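Local coordinates for antifreeze protein (Marinomonas primoryensis, PDB 3P4G) that binds ice in a calcium-dependent manner, its long right-handed beta-helix probably holding ordered, clathrate-like waters that fit the ice lattice, at residues V240-V246 with L261-L267; V227-G233 with E249-G255; Y28-F33 with A48-L53; H23-Y28 with A41-S47. One frame throughout, in Å; residues are numbered along the deposited sequence.

Interaction 1. Residues V240-V246 with L261-L267; sequences VRVQSQV and LIVEHEL
Val240 to Val242 and Leu261 to Val263 run parallel with axes 4.7 Å apart, stitched by bonds from Ile262 N to Val240 O, Val242 N to Ile262 O and Glu264 N to Val242 O; past the turn, Val246 N bonds to Glu266 O. Glu264 organises the polar side: CG opposite the carbonyl carbon (chi1 -59°) and an extended chain carry its carboxylate to Arg241 and Gln243. OE2 meets Arg241 NH1 on its syn side in a 3.0 Å salt bridge, 32° out of the carboxylate plane, the guanidinium plane nearly parallel (11°) but offset. OE1 accepts Gln243 NE2 at 3.3 Å from a nearly perpendicular amide, and a water joins OE1 to Gln243 O. With an alanine here, Arg241 would probably be left without its charge mate and the Gln243 amide free to turn. Gln245 lies alongside His265, its CG 3.5 Å from ND1. Val240, Val242, Leu261 and Val263 point into the beta-helix, where Leu261 CD1 touches Val240 CG1 at 3.7 Å; Leu267 CD1 reaches Val246 CB at the same distance. Strand 279-282 packs against Leu261, Ile262 and Val263, Ile231 of strand 230-232 meets Val240 and Val242, Phe284 stacks on His265, and helix 294-300 touches Leu267.

Interaction 2. Residues V227-G233 with E249-G255; sequences VSGNIQG and EANISLG. With CA (calcium ion), chain O; CA (calcium ion), chain N; CA (calcium ion), chain P.
Ile231 and Ile252 lie side by side and point the same way into the beta-helix, CD1 of the first 4.1 Å from CG1 of the second. Both place CG1 opposite the carbonyl carbon (chi1 -61° and -60°), so the two chains run alongside each other. They continue the apolar core toward Val240, Val242 and Leu261. On the outer face the pairs match less closely. Asn230 and Asn251 share this face but leave their backbones by different first torsions, their amide planes 78° apart, and Asn230 ND2 comes within 3.3 Å of Asn251 CB; Asn251 is modelled in two conformers. A water bonded to Glu249 O also reaches Asn230 ND2, weakly. Gln232, likewise modelled twice, bends in the given conformer so that OE1 approaches Gly255 CA at 3.4 Å, while its hydrogen-bonding partner is Gly234. Beneath these side chains the backbones are nearly exactly parallel, with Asn251 N, Ile231 N, Ser253 N and Gly233 N bonded in turn to Gly229 O, Asn251 O, Ile231 O and Ser253 O. At one end, Ala250 CB fits against Val227 CG1 at 3.9 Å. At the other, a side chain on Gly233 would collide with Leu254 O. Here Gly233 O, Leu254 O and Gly255 O each bind a different calcium ion, the Leu254 site being completed by Gly234, Gly236, Thr256, Asp238 and Asp259. Neutral carbonyls from successive coils thus meet carboxylates at shared ions, consistent with calcium holding the turns at the spacing that the strands set.

Interaction 3. Residues Y28-F33 with A48-L53; sequences YIGSAF and ATLNVL. With CA (calcium ion), chain E; CA (calcium ion), chain F.
Tyr28 swings its ring toward Leu50 with CG opposite the backbone N (chi1 177°), whereas Phe33 turns CG away from its carbonyl carbon (chi1 -53°) to lay its ring against Val52. Together they join the first coil of the right-handed, calcium-binding beta-helix to strand 50-51 of the next. The tyrosine ring is clamped: Leu50 CD1 forms a CH-pi contact over one face, 4.0 Å from the ring centroid, and Gly30 N sits over the opposite one. Its hydroxyl donates to Thr49 O at 2.7 Å, tilted 18° from the carbonyl plane, and also takes a weak bond from Ser31 N. Ala48 O and Thr49 O lie at the ring edge. Phe33 is held more simply, with Val52 CG1 over one face in a second CH-pi contact, 4.2 Å from the centroid, and Asn51 O at the edge, 3.3 Å from CD1. Leu50 serves both rings with different branches, CD1 over Tyr28 and CD2 against Phe33 CE1. No direct backbone bond links the two segments; instead one water bridges Ser31 O and Asn51 N, and another bridges Phe33 N and Asn51 O. Beyond the strand, Val52 O and Leu53 O bind separate calcium ions, the former shared with Asp34, Ser36, Asn38, Ala54 and Asp57. An Asx turn shapes this exit, Asn51 OD1 accepting Leu53 N at 3.0 Å.

Interaction 4. Residues H23-Y28 with A41-S47; sequences HSFDHY and AVTGNVS
Ser24 and Phe25 pair in parallel with Ala41 and Val42, a strand contact between the first two coils at the N-terminal end of the modelled chain. Ala41 N, Phe25 N and Thr43 N bond to His23 O, Ala41 O and Phe25 O; beyond the bend, Tyr28 N and Ser47 N bond to Asn45 O and Tyr28 O with the register shifted by one. Gly44 lies at this shift: its N bonds to Asp26 O at 2.8 Å from above the carbonyl plane, and a side chain there would collide with that oxygen. Thr43 OG1 donates to Asp26 OD1 at 3.1 Å, the side chains crossing near a right angle. Inside, Val42 divides its branches. CG1, opposite the backbone N (chi1 180°), meets Tyr28 CB at 3.9 Å, and CG2 touches Phe25 CD2 at 4.1 Å. A glycine here would probably open a gap on the strand 39-42 side, leaving Phe25 CD2 and Tyr28 CB without their apolar partner. Val46 CG1 lies beside Tyr28 CD2, 3.8 Å away. Asn45 and Ser47 turn their polar ends to Asn64 and Glu66 in the following coil. Such coil-on-coil stacking of short parallel strands, apolar side chains inward, is the hallmark of a parallel beta-helix.

How the interactions relate
Interactions 3 and 4 lie at the N-terminal end of the beta-helix, 1 and 2 in its C-terminal half. The first pair share Tyr28 and have centres about 10 Å apart; Phe33 of one packs on His23 and Phe25 of the other. Interactions 1 and 2 follow, with centres about 11 Å apart, and interlock through Leu254, which touches Val240 and Leu261. Within each pair the segments alternate along the chain, as successive coils require. Interaction 2 and strand 50-51 of interaction 3 belong to one row of parallel strands, interactions 1 and 4 to the other, with the calcium turns between. About 50 Å separates the pairs' centres; parallel strands and calcium sites repeat along the rod, a regularity consistent with matching an ice surface.

Interaction 1. Residues V240-V246 with L261-L267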
# COMPACT_ATOMS: atom_id res chain seq x y z
N VAL A 240 2.58 -16.80 2.45
CA VAL A 240 2.68 -16.16 1.14
C VAL A 240 1.97 -17.06 0.16
O VAL A 240 2.22 -18.29 0.14
CB VAL A 240 4.16 -15.96 0.72
CG1 VAL A 240 4.28 -15.39 -0.71
CG2 VAL A 240 4.89 -15.00 1.72
N ARG A 241 1.11 -16.48 -0.67
CA ARG A 241 0.45 -17.27 -1.69
C ARG A 241 0.66 -16.56 -3.04
O ARG A 241 0.43 -15.35 -3.13
CB ARG A 241 -1.02 -17.41 -1.40
CG ARG A 241 -1.83 -18.14 -2.51
CD ARG A 241 -2.94 -18.93 -1.89
NE ARG A 241 -3.91 -18.05 -1.26
CZ ARG A 241 -4.89 -17.43 -1.94
NH1 ARG A 241 -4.99 -17.63 -3.25
NH2 ARG A 241 -5.75 -16.59 -1.31
N VAL A 242 1.10 -17.32 -4.03
CA VAL A 242 1.27 -16.79 -5.41
C VAL A 242 0.38 -17.62 -6.32
O VAL A 242 0.48 -18.87 -6.38
CB VAL A 242 2.73 -16.84 -5.94
CG1 VAL A 242 2.83 -16.29 -7.41
CG2 VAL A 242 3.68 -16.12 -4.98
N GLN A 243 -0.50 -16.94 -7.06
CA GLN A 243 -1.49 -17.69 -7.86
C GLN A 243 -1.16 -17.92 -9.32
O GLN A 243 -1.85 -18.72 -9.97
CB GLN A 243 -2.85 -16.98 -7.73
CG GLN A 243 -3.32 -16.86 -6.31
CD GLN A 243 -4.75 -16.42 -6.24
OE1 GLN A 243 -5.03 -15.23 -6.22
NE2 GLN A 243 -5.69 -17.38 -6.18
N SER A 244 -0.16 -17.23 -9.85
CA SER A 244 0.28 -17.41 -11.24
C SER A 244 1.77 -17.72 -11.29
O SER A 244 2.38 -17.99 -10.26
CB SER A 244 -0.08 -16.18 -12.10
OG SER A 244 -1.46 -15.80 -11.95
N GLN A 245 2.36 -17.70 -12.49
CA GLN A 245 3.74 -18.15 -12.73
C GLN A 245 4.72 -17.35 -11.91
O GLN A 245 4.60 -16.12 -11.82
CB GLN A 245 4.12 -17.99 -14.20
CG GLN A 245 3.35 -18.89 -15.15
CD GLN A 245 2.09 -18.24 -15.73
OE1 GLN A 245 1.40 -17.44 -15.07
NE2 GLN A 245 1.78 -18.62 -16.98
N VAL A 246 5.69 -18.06 -11.34
CA VAL A 246 6.81 -17.43 -10.68
C VAL A 246 7.99 -17.63 -11.65
O VAL A 246 8.45 -18.76 -11.91
CB VAL A 246 7.16 -18.10 -9.35
CG1 VAL A 246 8.42 -17.45 -8.72
CG2 VAL A 246 5.99 -17.98 -8.37
N LEU A 261 4.48 -21.22 2.15
CA LEU A 261 4.42 -20.69 0.78
C LEU A 261 3.50 -21.59 -0.04
O LEU A 261 3.71 -22.79 -0.15
CB LEU A 261 5.82 -20.65 0.16
CG LEU A 261 5.82 -20.26 -1.33
CD1 LEU A 261 5.29 -18.83 -1.53
CD2 LEU A 261 7.30 -20.30 -1.80
N ILE A 262 2.46 -20.99 -0.56
CA ILE A 262 1.56 -21.66 -1.50
C ILE A 262 1.76 -21.14 -2.89
O ILE A 262 1.60 -19.96 -3.15
CB ILE A 262 0.09 -21.50 -1.07
CG1 ILE A 262 -0.09 -22.16 0.30
CG2 ILE A 262 -0.89 -22.26 -2.06
CD1 ILE A 262 -1.26 -21.68 0.96
N VAL A 263 2.10 -22.06 -3.79
CA VAL A 263 2.37 -21.68 -5.18
C VAL A 263 1.39 -22.43 -6.03
O VAL A 263 1.43 -23.67 -6.12
CB VAL A 263 3.88 -21.86 -5.56
CG1 VAL A 263 4.50 -22.92 -4.78
CG2 VAL A 263 4.14 -22.08 -7.00
N GLU A 264 0.51 -21.68 -6.71
CA GLU A 264 -0.58 -22.34 -7.41
C GLU A 264 -0.26 -22.68 -8.89
O GLU A 264 -1.06 -23.36 -9.54
CB GLU A 264 -1.84 -21.48 -7.33
CG GLU A 264 -2.31 -21.22 -5.91
CD GLU A 264 -3.65 -20.47 -5.84
OE1 GLU A 264 -4.28 -20.23 -6.89
OE2 GLU A 264 -4.10 -20.11 -4.73
N HIS A 265 0.86 -22.19 -9.42
CA HIS A 265 1.18 -22.34 -10.84
C HIS A 265 2.68 -22.74 -11.00
O HIS A 265 3.26 -23.35 -10.08
CB HIS A 265 0.75 -21.03 -11.57
CG HIS A 265 0.38 -21.26 -13.00
ND1 HIS A 265 1.32 -21.44 -14.00
CD2 HIS A 265 -0.83 -21.43 -13.59
CE1 HIS A 265 0.70 -21.68 -15.15
NE2 HIS A 265 -0.60 -21.63 -14.94
N GLU A 266 3.29 -22.46 -12.14
CA GLU A 266 4.69 -22.79 -12.39
C GLU A 266 5.60 -22.13 -11.39
O GLU A 266 5.37 -20.99 -10.97
CB GLU A 266 5.10 -22.34 -13.81
CG GLU A 266 4.46 -23.15 -14.90
CD GLU A 266 4.63 -22.55 -16.28
OE1 GLU A 266 5.65 -21.90 -16.55
OE2 GLU A 266 3.72 -22.75 -17.09
N LEU A 267 6.66 -22.84 -11.01
CA LEU A 267 7.64 -22.30 -10.08
C LEU A 267 9.05 -22.41 -10.67
O LEU A 267 9.66 -23.50 -10.66
CB LEU A 267 7.57 -23.04 -8.70
CG LEU A 267 8.58 -22.50 -7.69
CD1 LEU A 267 8.21 -21.01 -7.32
CD2 LEU A 267 8.58 -23.38 -6.42
O HOH W 1 -4.11 -20.13 -9.53

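Interaction 2. Residues V227-G233 with E249-G255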
# COMPACT_ATOMS: atom_id res chain seq x y z
N VAL A 227 4.93 -13.43 -10.61
CA VAL A 227 5.97 -12.80 -9.79
C VAL A 227 7.26 -12.95 -10.57
O VAL A 227 7.68 -14.08 -10.89
CB VAL A 227 6.15 -13.52 -8.43
CG1 VAL A 227 7.33 -12.91 -7.60
CG2 VAL A 227 4.81 -13.44 -7.61
N SER A 228 7.90 -11.82 -10.86
CA SER A 228 9.29 -11.85 -11.28
C SER A 228 10.19 -11.14 -10.26
O SER A 228 11.39 -11.26 -10.40
CB SER A 228 9.49 -11.19 -12.66
OG SER A 228 9.19 -9.79 -12.60
N GLY A 229 9.62 -10.38 -9.31
CA GLY A 229 10.43 -9.55 -8.40
C GLY A 229 10.69 -10.30 -7.08
O GLY A 229 10.86 -11.53 -7.07
N ASN A 230 10.69 -9.60 -5.96
CA ASN A 230 11.13 -10.21 -4.71
C ASN A 230 10.04 -10.15 -3.69
O ASN A 230 9.37 -9.14 -3.57
CB ASN A 230 12.36 -9.50 -4.17
CG ASN A 230 13.53 -9.59 -5.11
OD1 ASN A 230 14.27 -8.61 -5.29
ND2 ASN A 230 13.72 -10.74 -5.71
N ILE A 231 9.91 -11.21 -2.90
CA ILE A 231 9.02 -11.20 -1.74
C ILE A 231 9.86 -11.62 -0.51
O ILE A 231 10.53 -12.65 -0.57
CB ILE A 231 7.85 -12.22 -1.88
CG1 ILE A 231 6.95 -11.91 -3.07
CG2 ILE A 231 6.99 -12.28 -0.53
CD1 ILE A 231 5.89 -13.01 -3.38
N GLN A 232 9.81 -10.82 0.56
CA GLN A 232 10.40 -11.18 1.85
C GLN A 232 9.26 -11.30 2.86
O GLN A 232 8.49 -10.36 2.99
CB GLN A 232 11.41 -10.08 2.27
CG GLN A 232 11.97 -10.25 3.65
CD GLN A 232 12.68 -11.60 3.83
OE1 GLN A 232 12.25 -12.47 4.60
NE2 GLN A 232 13.79 -11.75 3.10
N GLY A 233 9.14 -12.43 3.54
CA GLY A 233 8.10 -12.58 4.58
C GLY A 233 8.56 -11.84 5.83
O GLY A 233 7.70 -11.38 6.62
N GLU A 249 13.75 -15.35 -12.37
CA GLU A 249 14.50 -14.27 -11.65
C GLU A 249 13.88 -13.86 -10.30
O GLU A 249 14.45 -13.04 -9.57
CB GLU A 249 14.66 -13.02 -12.56
CG GLU A 249 13.32 -12.38 -12.95
CD GLU A 249 12.75 -12.86 -14.26
OE1 GLU A 249 12.73 -14.08 -14.55
OE2 GLU A 249 12.29 -12.01 -15.04
N ALA A 250 12.69 -14.38 -10.01
CA ALA A 250 12.01 -14.05 -8.80
C ALA A 250 12.76 -14.64 -7.60
O ALA A 250 13.40 -15.69 -7.71
CB ALA A 250 10.62 -14.63 -8.82
N ASN A 251 12.66 -13.96 -6.45
CA ASN A 251 13.17 -14.52 -5.20
C ASN A 251 12.11 -14.41 -4.12
O ASN A 251 11.63 -13.32 -3.86
CB ASN A 251 14.42 -13.78 -4.73
CG ASN A 251 15.06 -14.45 -3.54
OD1 ASN A 251 14.54 -14.39 -2.44
ND2 ASN A 251 16.19 -15.12 -3.77
N ILE A 252 11.75 -15.54 -3.53
CA ILE A 252 10.76 -15.53 -2.43
C ILE A 252 11.45 -16.09 -1.22
O ILE A 252 11.77 -17.29 -1.20
CB ILE A 252 9.48 -16.36 -2.77
CG1 ILE A 252 8.81 -15.78 -4.02
CG2 ILE A 252 8.45 -16.34 -1.59
CD1 ILE A 252 7.70 -16.67 -4.64
N SER A 253 11.66 -15.22 -0.23
CA SER A 253 12.31 -15.63 1.00
C SER A 253 11.35 -15.40 2.18
O SER A 253 10.80 -14.29 2.34
CB SER A 253 13.58 -14.84 1.15
OG SER A 253 14.49 -15.26 0.15
N LEU A 254 11.14 -16.44 2.98
CA LEU A 254 10.10 -16.38 4.00
C LEU A 254 10.58 -15.84 5.33
O LEU A 254 9.75 -15.45 6.18
CB LEU A 254 9.42 -17.74 4.18
CG LEU A 254 8.76 -18.26 2.89
CD1 LEU A 254 7.99 -19.61 3.08
CD2 LEU A 254 7.84 -17.21 2.22
N GLY A 255 11.90 -15.77 5.49
CA GLY A 255 12.46 -15.18 6.65
C GLY A 255 12.48 -16.16 7.84
O GLY A 255 12.14 -17.33 7.74
CA CA O . 8.84 -15.39 8.37
CA CA N . 6.79 -11.19 8.79
CA CA P . 11.08 -19.46 7.94
O HOH W 2 14.29 -10.83 -8.33
O HOH W 3 13.27 -11.98 -1.37

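Interaction 3. Residues Y28-F33 with A48-L53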
# COMPACT_ATOMS: atom_id res chain seq x y z
N TYR A 28 -10.46 31.90 -5.95
CA TYR A 28 -9.87 32.19 -4.64
C TYR A 28 -8.46 32.74 -4.75
O TYR A 28 -7.52 32.05 -5.21
CB TYR A 28 -9.88 30.96 -3.74
CG TYR A 28 -9.21 31.20 -2.41
CD1 TYR A 28 -9.94 31.68 -1.32
CD2 TYR A 28 -7.83 30.95 -2.24
CE1 TYR A 28 -9.30 31.90 -0.06
CE2 TYR A 28 -7.18 31.18 -1.02
CZ TYR A 28 -7.94 31.65 0.07
OH TYR A 28 -7.34 31.87 1.30
N ILE A 29 -8.31 33.98 -4.30
CA ILE A 29 -7.02 34.64 -4.38
C ILE A 29 -6.53 35.12 -3.00
O ILE A 29 -5.66 35.99 -2.89
CB ILE A 29 -7.03 35.76 -5.41
CG1 ILE A 29 -8.11 36.81 -5.06
CG2 ILE A 29 -7.33 35.17 -6.81
CD1 ILE A 29 -7.94 38.15 -5.84
N GLY A 30 -7.08 34.56 -1.94
CA GLY A 30 -6.56 34.85 -0.62
C GLY A 30 -7.65 35.43 0.26
O GLY A 30 -8.43 36.28 -0.18
N SER A 31 -7.71 34.94 1.49
CA SER A 31 -8.65 35.43 2.48
C SER A 31 -8.20 34.90 3.84
O SER A 31 -7.45 33.92 3.91
CB SER A 31 -10.05 34.94 2.17
OG SER A 31 -10.93 35.62 3.02
N ALA A 32 -8.64 35.56 4.90
CA ALA A 32 -8.26 35.17 6.25
C ALA A 32 -9.45 34.44 6.90
O ALA A 32 -10.57 34.90 6.80
CB ALA A 32 -7.92 36.41 7.08
N PHE A 33 -9.18 33.34 7.60
CA PHE A 33 -10.22 32.64 8.35
C PHE A 33 -9.94 32.73 9.83
O PHE A 33 -9.22 33.66 10.26
CB PHE A 33 -10.38 31.21 7.82
CG PHE A 33 -10.62 31.22 6.34
CD1 PHE A 33 -9.55 31.07 5.45
CD2 PHE A 33 -11.90 31.42 5.84
CE1 PHE A 33 -9.78 31.10 4.05
CE2 PHE A 33 -12.11 31.48 4.48
CZ PHE A 33 -11.06 31.28 3.59
N ALA A 48 -4.16 31.10 -3.96
CA ALA A 48 -3.34 31.62 -2.83
C ALA A 48 -3.45 30.64 -1.69
O ALA A 48 -4.25 29.71 -1.72
CB ALA A 48 -3.84 32.99 -2.36
N THR A 49 -2.65 30.86 -0.66
CA THR A 49 -2.72 29.99 0.49
C THR A 49 -4.13 30.12 1.13
O THR A 49 -4.74 31.20 1.16
CB THR A 49 -1.61 30.28 1.53
OG1 THR A 49 -1.69 31.65 1.93
CG2 THR A 49 -0.24 30.00 0.92
N LEU A 50 -4.62 28.99 1.62
CA LEU A 50 -5.93 28.89 2.23
C LEU A 50 -5.71 28.12 3.53
O LEU A 50 -5.31 26.97 3.54
CB LEU A 50 -6.92 28.15 1.29
CG LEU A 50 -8.42 28.32 1.55
CD1 LEU A 50 -9.22 27.83 0.33
CD2 LEU A 50 -8.80 27.56 2.82
N ASN A 51 -5.98 28.79 4.64
CA ASN A 51 -5.77 28.20 5.95
C ASN A 51 -6.99 28.43 6.84
O ASN A 51 -7.24 29.54 7.32
CB ASN A 51 -4.50 28.83 6.56
CG ASN A 51 -4.05 28.18 7.91
OD1 ASN A 51 -4.77 27.41 8.54
ND2 ASN A 51 -2.86 28.56 8.37
N VAL A 52 -7.73 27.36 7.09
CA VAL A 52 -8.95 27.52 7.87
C VAL A 52 -8.74 27.39 9.38
O VAL A 52 -9.70 27.56 10.16
CB VAL A 52 -10.11 26.61 7.32
CG1 VAL A 52 -10.71 27.22 6.01
CG2 VAL A 52 -9.65 25.18 7.05
N LEU A 53 -7.49 27.14 9.80
CA LEU A 53 -7.06 27.34 11.20
C LEU A 53 -7.86 26.43 12.15
O LEU A 53 -8.27 25.32 11.78
CB LEU A 53 -7.17 28.84 11.62
CG LEU A 53 -6.26 29.80 10.82
CD1 LEU A 53 -6.72 31.26 10.91
CD2 LEU A 53 -4.80 29.70 11.29
CA CA E . -11.62 27.64 11.38
CA CA F . -9.44 23.29 11.33
O HOH W 4 -6.07 31.76 4.52
O HOH W 5 -6.42 32.21 7.31

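Interaction 4. Residues H23-Y28 with A41-S47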
# COMPACT_ATOMS: atom_id res chain seq x y z
N HIS A 23 -18.06 31.29 3.69
CA HIS A 23 -17.27 32.15 2.84
C HIS A 23 -17.38 31.59 1.43
O HIS A 23 -16.99 30.43 1.20
CB HIS A 23 -15.80 32.18 3.29
CG HIS A 23 -15.55 32.85 4.62
ND1 HIS A 23 -15.86 32.26 5.83
CD2 HIS A 23 -14.97 34.04 4.92
CE1 HIS A 23 -15.51 33.07 6.81
NE2 HIS A 23 -14.97 34.16 6.29
N SER A 24 -17.89 32.38 0.49
CA SER A 24 -18.01 31.94 -0.90
C SER A 24 -17.04 32.70 -1.80
O SER A 24 -16.90 33.93 -1.67
CB SER A 24 -19.44 32.11 -1.41
OG SER A 24 -20.36 31.39 -0.62
N PHE A 25 -16.38 31.97 -2.68
CA PHE A 25 -15.44 32.53 -3.67
C PHE A 25 -15.68 31.89 -5.02
O PHE A 25 -16.13 30.73 -5.09
CB PHE A 25 -14.01 32.20 -3.26
CG PHE A 25 -13.65 32.68 -1.89
CD1 PHE A 25 -13.13 33.97 -1.70
CD2 PHE A 25 -13.80 31.85 -0.77
CE1 PHE A 25 -12.77 34.42 -0.43
CE2 PHE A 25 -13.44 32.28 0.51
CZ PHE A 25 -12.94 33.58 0.69
N ASP A 26 -15.36 32.63 -6.09
CA ASP A 26 -15.25 31.99 -7.41
C ASP A 26 -13.76 31.68 -7.56
O ASP A 26 -13.31 30.59 -7.19
CB ASP A 26 -15.83 32.86 -8.56
CG ASP A 26 -15.73 32.17 -9.98
OD1 ASP A 26 -15.29 30.99 -10.12
OD2 ASP A 26 -16.10 32.83 -10.98
N HIS A 27 -12.98 32.64 -8.03
CA HIS A 27 -11.55 32.47 -8.08
C HIS A 27 -10.99 32.87 -6.70
O HIS A 27 -11.08 34.03 -6.29
CB HIS A 27 -11.00 33.32 -9.23
CG HIS A 27 -9.52 33.23 -9.47
ND1 HIS A 27 -8.75 32.16 -9.06
CD2 HIS A 27 -8.68 34.06 -10.14
CE1 HIS A 27 -7.50 32.34 -9.46
NE2 HIS A 27 -7.43 33.49 -10.11
N TYR A 28 -10.46 31.90 -5.95
CA TYR A 28 -9.87 32.19 -4.64
C TYR A 28 -8.46 32.74 -4.75
O TYR A 28 -7.52 32.05 -5.21
CB TYR A 28 -9.88 30.96 -3.74
CG TYR A 28 -9.21 31.20 -2.41
CD1 TYR A 28 -9.94 31.68 -1.32
CD2 TYR A 28 -7.83 30.95 -2.24
CE1 TYR A 28 -9.30 31.90 -0.06
CE2 TYR A 28 -7.18 31.18 -1.02
CZ TYR A 28 -7.94 31.65 0.07
OH TYR A 28 -7.34 31.87 1.30
N ALA A 41 -16.56 27.76 0.35
CA ALA A 41 -17.00 27.24 -0.93
C ALA A 41 -16.29 28.00 -2.01
O ALA A 41 -16.47 29.23 -2.11
CB ALA A 41 -18.55 27.43 -1.09
N VAL A 42 -15.48 27.32 -2.80
CA VAL A 42 -14.75 27.91 -3.94
C VAL A 42 -15.24 27.26 -5.25
O VAL A 42 -15.05 26.06 -5.48
CB VAL A 42 -13.19 27.73 -3.78
CG1 VAL A 42 -12.44 28.35 -4.97
CG2 VAL A 42 -12.72 28.30 -2.42
N THR A 43 -15.91 28.03 -6.12
CA THR A 43 -16.42 27.45 -7.37
C THR A 43 -15.32 27.36 -8.44
O THR A 43 -15.46 26.59 -9.40
CB THR A 43 -17.61 28.25 -7.97
OG1 THR A 43 -17.20 29.59 -8.17
CG2 THR A 43 -18.81 28.25 -7.05
N GLY A 44 -14.24 28.13 -8.28
CA GLY A 44 -13.12 28.08 -9.23
C GLY A 44 -11.83 27.53 -8.63
O GLY A 44 -11.86 26.61 -7.81
N ASN A 45 -10.70 28.12 -8.99
CA ASN A 45 -9.40 27.61 -8.51
C ASN A 45 -8.95 28.30 -7.19
O ASN A 45 -9.41 29.43 -6.85
CB ASN A 45 -8.36 27.73 -9.61
CG ASN A 45 -8.75 26.95 -10.89
OD1 ASN A 45 -9.09 25.78 -10.83
ND2 ASN A 45 -8.68 27.61 -12.05
N VAL A 46 -8.09 27.59 -6.46
CA VAL A 46 -7.36 28.15 -5.34
C VAL A 46 -5.97 28.62 -5.80
O VAL A 46 -5.11 27.81 -6.13
CB VAL A 46 -7.29 27.15 -4.16
CG1 VAL A 46 -6.29 27.58 -3.07
CG2 VAL A 46 -8.69 26.93 -3.58
N SER A 47 -5.73 29.94 -5.80
CA SER A 47 -4.48 30.49 -6.29
C SER A 47 -3.76 31.27 -5.23
O SER A 47 -2.84 32.01 -5.56
CB SER A 47 -4.73 31.41 -7.49
OG SER A 47 -5.50 30.73 -8.47